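Local coordinates for protein ribonuclease H (Uncultured organism, PDB 4IBN) that probably cleaves the RNA strand of RNA-DNA hybrids endonucleolytically, with magnesium as cofactor, leaving 5'-phosphomonoester ends, at residues N67-F79 with V91-M104. Sequence-based numbering, arbitrary orientation.
Sequences NNRMALRSVIEAF and VVFTTDSRYIVDGM
Ser74 OG and Thr95 OG1 meet through one water, which donates to Ser74 OG at 2.9 Å and lies 2.7 Å from Thr95 OG1. Both hydroxyls are gripped twice: Ser74 OG also donates to Ala71 O at 2.7 Å, and Thr95 OG1 accepts from Ser97 N in an ST turn. With OG between the backbone N and the carbonyl carbon (chi1 81°), Ser74 can serve its own helix and the water at once. Ser97 in turn N-caps helix 98-104, its OG taking the N-H of Ile100. Near the start of helix 67-79, the amide of Asn68 lies flat over one face of the Tyr99 ring, planes 4° apart, with CG 3.6 Å above the ring plane, while Leu72 CD1 comes to the ring edge. Were this tyrosine an alanine, the Asn68 amide would probably lose the ring it stacks on and Trp129 NE1 its hydroxyl partner. Farther along, Ile100 CD1 lies against Leu72 CD2 and also touches the carbonyl Ala71 O, Val75 meets Met104 CE tip to tip, and Val75 CG2 reaches both Ile100 CG2 and Phe93 CZ. Beyond them Phe79 and Phe93 lie nearly parallel but slid apart, ring centroids 5.9 Å apart; Phe79 CE1 also meets Val91 CG2. The whole illustrates how an RNase H fold packs helices on its mixed sheet: helix 67-79 runs roughly antiparallel to strand 91-95 and crosses helix 98-104 at 62°, strand 16-25 touches Ser74 and Phe93, and helix 126-136 packs against Leu72 and Met104.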
# COMPACT_ATOMS: atom_id res chain seq x y z
N ASN A 67 -8.73 -10.73 -0.95
CA ASN A 67 -8.33 -9.57 -0.21
C ASN A 67 -6.84 -9.58 0.02
O ASN A 67 -6.23 -8.58 -0.08
CB ASN A 67 -9.04 -9.41 1.12
CG ASN A 67 -10.43 -8.87 0.97
OD1 ASN A 67 -10.62 -7.70 0.73
ND2 ASN A 67 -11.41 -9.74 1.10
N ASN A 68 -6.28 -10.73 0.32
CA ASN A 68 -4.85 -10.84 0.53
C ASN A 68 -4.07 -10.53 -0.72
O ASN A 68 -3.04 -9.95 -0.64
CB ASN A 68 -4.45 -12.20 1.06
CG ASN A 68 -4.82 -12.40 2.52
OD1 ASN A 68 -5.25 -11.53 3.18
ND2 ASN A 68 -4.62 -13.58 2.99
N ARG A 69 -4.54 -10.99 -1.85
CA ARG A 69 -3.83 -10.69 -3.06
C ARG A 69 -3.84 -9.18 -3.33
O ARG A 69 -2.86 -8.59 -3.64
CB ARG A 69 -4.48 -11.38 -4.26
CG ARG A 69 -4.00 -12.76 -4.62
CD ARG A 69 -4.47 -13.20 -6.10
NE ARG A 69 -4.02 -12.31 -7.16
CZ ARG A 69 -2.84 -12.36 -7.72
NH1 ARG A 69 -1.99 -13.26 -7.32
NH2 ARG A 69 -2.49 -11.52 -8.65
N MET A 70 -5.00 -8.57 -3.21
CA MET A 70 -5.11 -7.16 -3.46
C MET A 70 -4.29 -6.29 -2.46
O MET A 70 -3.78 -5.26 -2.79
CB MET A 70 -6.58 -6.72 -3.61
CG MET A 70 -7.30 -7.38 -4.73
SD MET A 70 -6.37 -7.41 -6.32
CE MET A 70 -6.38 -5.74 -6.75
N ALA A 71 -4.22 -6.73 -1.23
CA ALA A 71 -3.43 -6.04 -0.27
C ALA A 71 -1.97 -6.06 -0.73
O ALA A 71 -1.32 -5.08 -0.68
CB ALA A 71 -3.57 -6.66 1.06
N LEU A 72 -1.51 -7.20 -1.20
CA LEU A 72 -0.15 -7.28 -1.72
C LEU A 72 0.06 -6.40 -2.96
O LEU A 72 1.06 -5.78 -3.08
CB LEU A 72 0.31 -8.73 -1.91
CG LEU A 72 0.66 -9.47 -0.65
CD1 LEU A 72 0.61 -10.97 -0.86
CD2 LEU A 72 1.98 -9.03 -0.20
N ARG A 73 -0.91 -6.35 -3.84
CA ARG A 73 -0.81 -5.48 -4.99
C ARG A 73 -0.75 -4.02 -4.61
O ARG A 73 -0.13 -3.25 -5.29
CB ARG A 73 -1.91 -5.75 -6.01
CG ARG A 73 -1.93 -7.18 -6.39
CD ARG A 73 -2.18 -7.48 -7.82
NE ARG A 73 -1.60 -6.54 -8.74
CZ ARG A 73 -2.14 -6.29 -9.91
NH1 ARG A 73 -3.22 -6.94 -10.24
NH2 ARG A 73 -1.62 -5.43 -10.75
N SER A 74 -1.40 -3.66 -3.52
CA SER A 74 -1.34 -2.29 -3.08
C SER A 74 0.09 -1.92 -2.77
O SER A 74 0.52 -0.85 -3.05
CB SER A 74 -2.29 -2.00 -1.91
OG SER A 74 -1.81 -2.38 -0.65
N VAL A 75 0.80 -2.82 -2.15
CA VAL A 75 2.21 -2.56 -1.91
C VAL A 75 3.02 -2.52 -3.19
O VAL A 75 3.76 -1.63 -3.43
CB VAL A 75 2.82 -3.65 -1.06
CG1 VAL A 75 4.32 -3.42 -0.86
CG2 VAL A 75 2.17 -3.70 0.24
N ILE A 76 2.85 -3.53 -4.01
CA ILE A 76 3.64 -3.58 -5.20
C ILE A 76 3.42 -2.41 -6.11
O ILE A 76 4.32 -1.82 -6.57
CB ILE A 76 3.30 -4.82 -6.00
CG1 ILE A 76 3.66 -6.06 -5.22
CG2 ILE A 76 3.98 -4.83 -7.32
CD1 ILE A 76 3.01 -7.33 -5.76
N GLU A 77 2.18 -2.08 -6.34
CA GLU A 77 1.90 -0.96 -7.19
C GLU A 77 2.43 0.35 -6.63
O GLU A 77 2.87 1.18 -7.37
CB GLU A 77 0.42 -0.83 -7.51
CG GLU A 77 -0.09 -1.94 -8.29
CD GLU A 77 0.59 -2.13 -9.63
OE1 GLU A 77 0.85 -1.17 -10.28
OE2 GLU A 77 0.82 -3.27 -10.02
N ALA A 78 2.35 0.52 -5.34
CA ALA A 78 2.83 1.75 -4.74
C ALA A 78 4.30 1.94 -4.89
O ALA A 78 4.74 2.95 -5.28
CB ALA A 78 2.51 1.74 -3.25
N PHE A 79 5.04 0.94 -4.52
CA PHE A 79 6.47 0.99 -4.60
C PHE A 79 7.01 0.98 -6.02
O PHE A 79 8.08 1.47 -6.26
CB PHE A 79 7.10 -0.05 -3.70
CG PHE A 79 7.04 0.31 -2.27
CD1 PHE A 79 7.98 1.09 -1.71
CD2 PHE A 79 6.01 -0.09 -1.49
CE1 PHE A 79 7.90 1.42 -0.45
CE2 PHE A 79 5.93 0.26 -0.23
CZ PHE A 79 6.86 1.02 0.30
N VAL A 91 9.45 6.12 3.10
CA VAL A 91 8.02 5.98 3.00
C VAL A 91 7.43 5.62 4.33
O VAL A 91 7.85 4.73 4.94
CB VAL A 91 7.64 4.88 1.99
CG1 VAL A 91 6.17 4.73 1.86
CG2 VAL A 91 8.30 5.14 0.66
N VAL A 92 6.37 6.30 4.71
CA VAL A 92 5.56 5.84 5.79
C VAL A 92 4.35 5.21 5.13
O VAL A 92 3.65 5.89 4.47
CB VAL A 92 5.08 7.00 6.66
CG1 VAL A 92 4.21 6.48 7.75
CG2 VAL A 92 6.24 7.71 7.24
N PHE A 93 4.16 3.90 5.31
CA PHE A 93 3.10 3.18 4.63
C PHE A 93 2.08 2.76 5.65
O PHE A 93 2.37 2.01 6.49
CB PHE A 93 3.69 1.95 3.91
CG PHE A 93 2.75 1.24 2.95
CD1 PHE A 93 2.88 1.37 1.61
CD2 PHE A 93 1.83 0.36 3.40
CE1 PHE A 93 2.09 0.72 0.77
CE2 PHE A 93 1.04 -0.29 2.56
CZ PHE A 93 1.17 -0.11 1.24
N THR A 94 0.89 3.32 5.52
CA THR A 94 -0.18 3.03 6.42
C THR A 94 -1.32 2.29 5.74
O THR A 94 -1.81 2.70 4.79
CB THR A 94 -0.76 4.35 7.05
OG1 THR A 94 0.27 5.07 7.70
CG2 THR A 94 -1.82 4.02 8.03
N THR A 95 -1.71 1.18 6.33
CA THR A 95 -2.72 0.34 5.75
C THR A 95 -3.61 -0.27 6.80
O THR A 95 -3.22 -0.35 7.89
CB THR A 95 -2.11 -0.78 4.95
OG1 THR A 95 -3.13 -1.62 4.44
CG2 THR A 95 -1.17 -1.56 5.77
N ASP A 96 -4.82 -0.64 6.41
CA ASP A 96 -5.72 -1.42 7.23
C ASP A 96 -5.37 -2.90 7.30
O ASP A 96 -5.92 -3.62 8.05
CB ASP A 96 -7.17 -1.30 6.75
CG ASP A 96 -7.40 -1.94 5.41
OD1 ASP A 96 -6.52 -1.94 4.57
OD2 ASP A 96 -8.48 -2.43 5.15
N SER A 97 -4.43 -3.33 6.48
CA SER A 97 -4.12 -4.71 6.41
C SER A 97 -2.98 -5.11 7.33
O SER A 97 -1.87 -4.83 7.08
CB SER A 97 -3.74 -5.06 4.98
OG SER A 97 -3.29 -6.36 4.86
N ARG A 98 -3.33 -5.80 8.40
CA ARG A 98 -2.34 -6.40 9.26
C ARG A 98 -1.59 -7.47 8.53
O ARG A 98 -0.49 -7.76 8.81
CB ARG A 98 -2.92 -6.87 10.56
CG ARG A 98 -3.03 -5.77 11.54
CD ARG A 98 -2.82 -6.18 12.94
NE ARG A 98 -1.43 -6.27 13.30
CZ ARG A 98 -0.83 -5.46 14.14
NH1 ARG A 98 -1.48 -4.46 14.70
NH2 ARG A 98 0.44 -5.64 14.43
N TYR A 99 -2.20 -8.02 7.52
CA TYR A 99 -1.52 -9.03 6.76
C TYR A 99 -0.24 -8.40 6.22
O TYR A 99 0.78 -8.96 6.34
CB TYR A 99 -2.41 -9.48 5.58
CG TYR A 99 -1.93 -10.62 4.71
CD1 TYR A 99 -1.79 -11.88 5.18
CD2 TYR A 99 -1.63 -10.42 3.39
CE1 TYR A 99 -1.36 -12.90 4.39
CE2 TYR A 99 -1.22 -11.44 2.61
CZ TYR A 99 -1.08 -12.69 3.11
OH TYR A 99 -0.67 -13.73 2.32
N ILE A 100 -0.33 -7.21 5.64
CA ILE A 100 0.85 -6.51 5.13
C ILE A 100 1.80 -6.05 6.22
O ILE A 100 2.95 -6.26 6.13
CB ILE A 100 0.46 -5.27 4.32
CG1 ILE A 100 -0.34 -5.65 3.08
CG2 ILE A 100 1.65 -4.46 3.95
CD1 ILE A 100 0.26 -6.67 2.26
N VAL A 101 1.28 -5.42 7.26
CA VAL A 101 2.15 -4.89 8.27
C VAL A 101 2.93 -5.96 9.02
O VAL A 101 4.10 -5.84 9.25
CB VAL A 101 1.36 -4.03 9.29
CG1 VAL A 101 2.22 -3.55 10.35
CG2 VAL A 101 0.73 -2.91 8.64
N ASP A 102 2.24 -6.99 9.48
CA ASP A 102 2.89 -8.09 10.14
C ASP A 102 3.77 -8.90 9.17
O ASP A 102 4.78 -9.40 9.53
CB ASP A 102 1.91 -8.98 10.87
CG ASP A 102 1.22 -8.28 11.99
OD1 ASP A 102 1.80 -7.42 12.60
OD2 ASP A 102 0.10 -8.66 12.25
N GLY A 103 3.33 -9.05 7.95
CA GLY A 103 4.16 -9.74 6.99
C GLY A 103 5.45 -9.04 6.70
O GLY A 103 6.46 -9.64 6.67
N MET A 104 5.39 -7.74 6.47
CA MET A 104 6.60 -6.99 6.19
C MET A 104 7.54 -6.83 7.36
O MET A 104 8.68 -6.62 7.18
CB MET A 104 6.30 -5.65 5.58
CG MET A 104 5.65 -5.77 4.29
SD MET A 104 6.84 -6.35 3.05
CE MET A 104 5.98 -6.03 1.54
O HOH W 1 -3.34 -2.19 1.84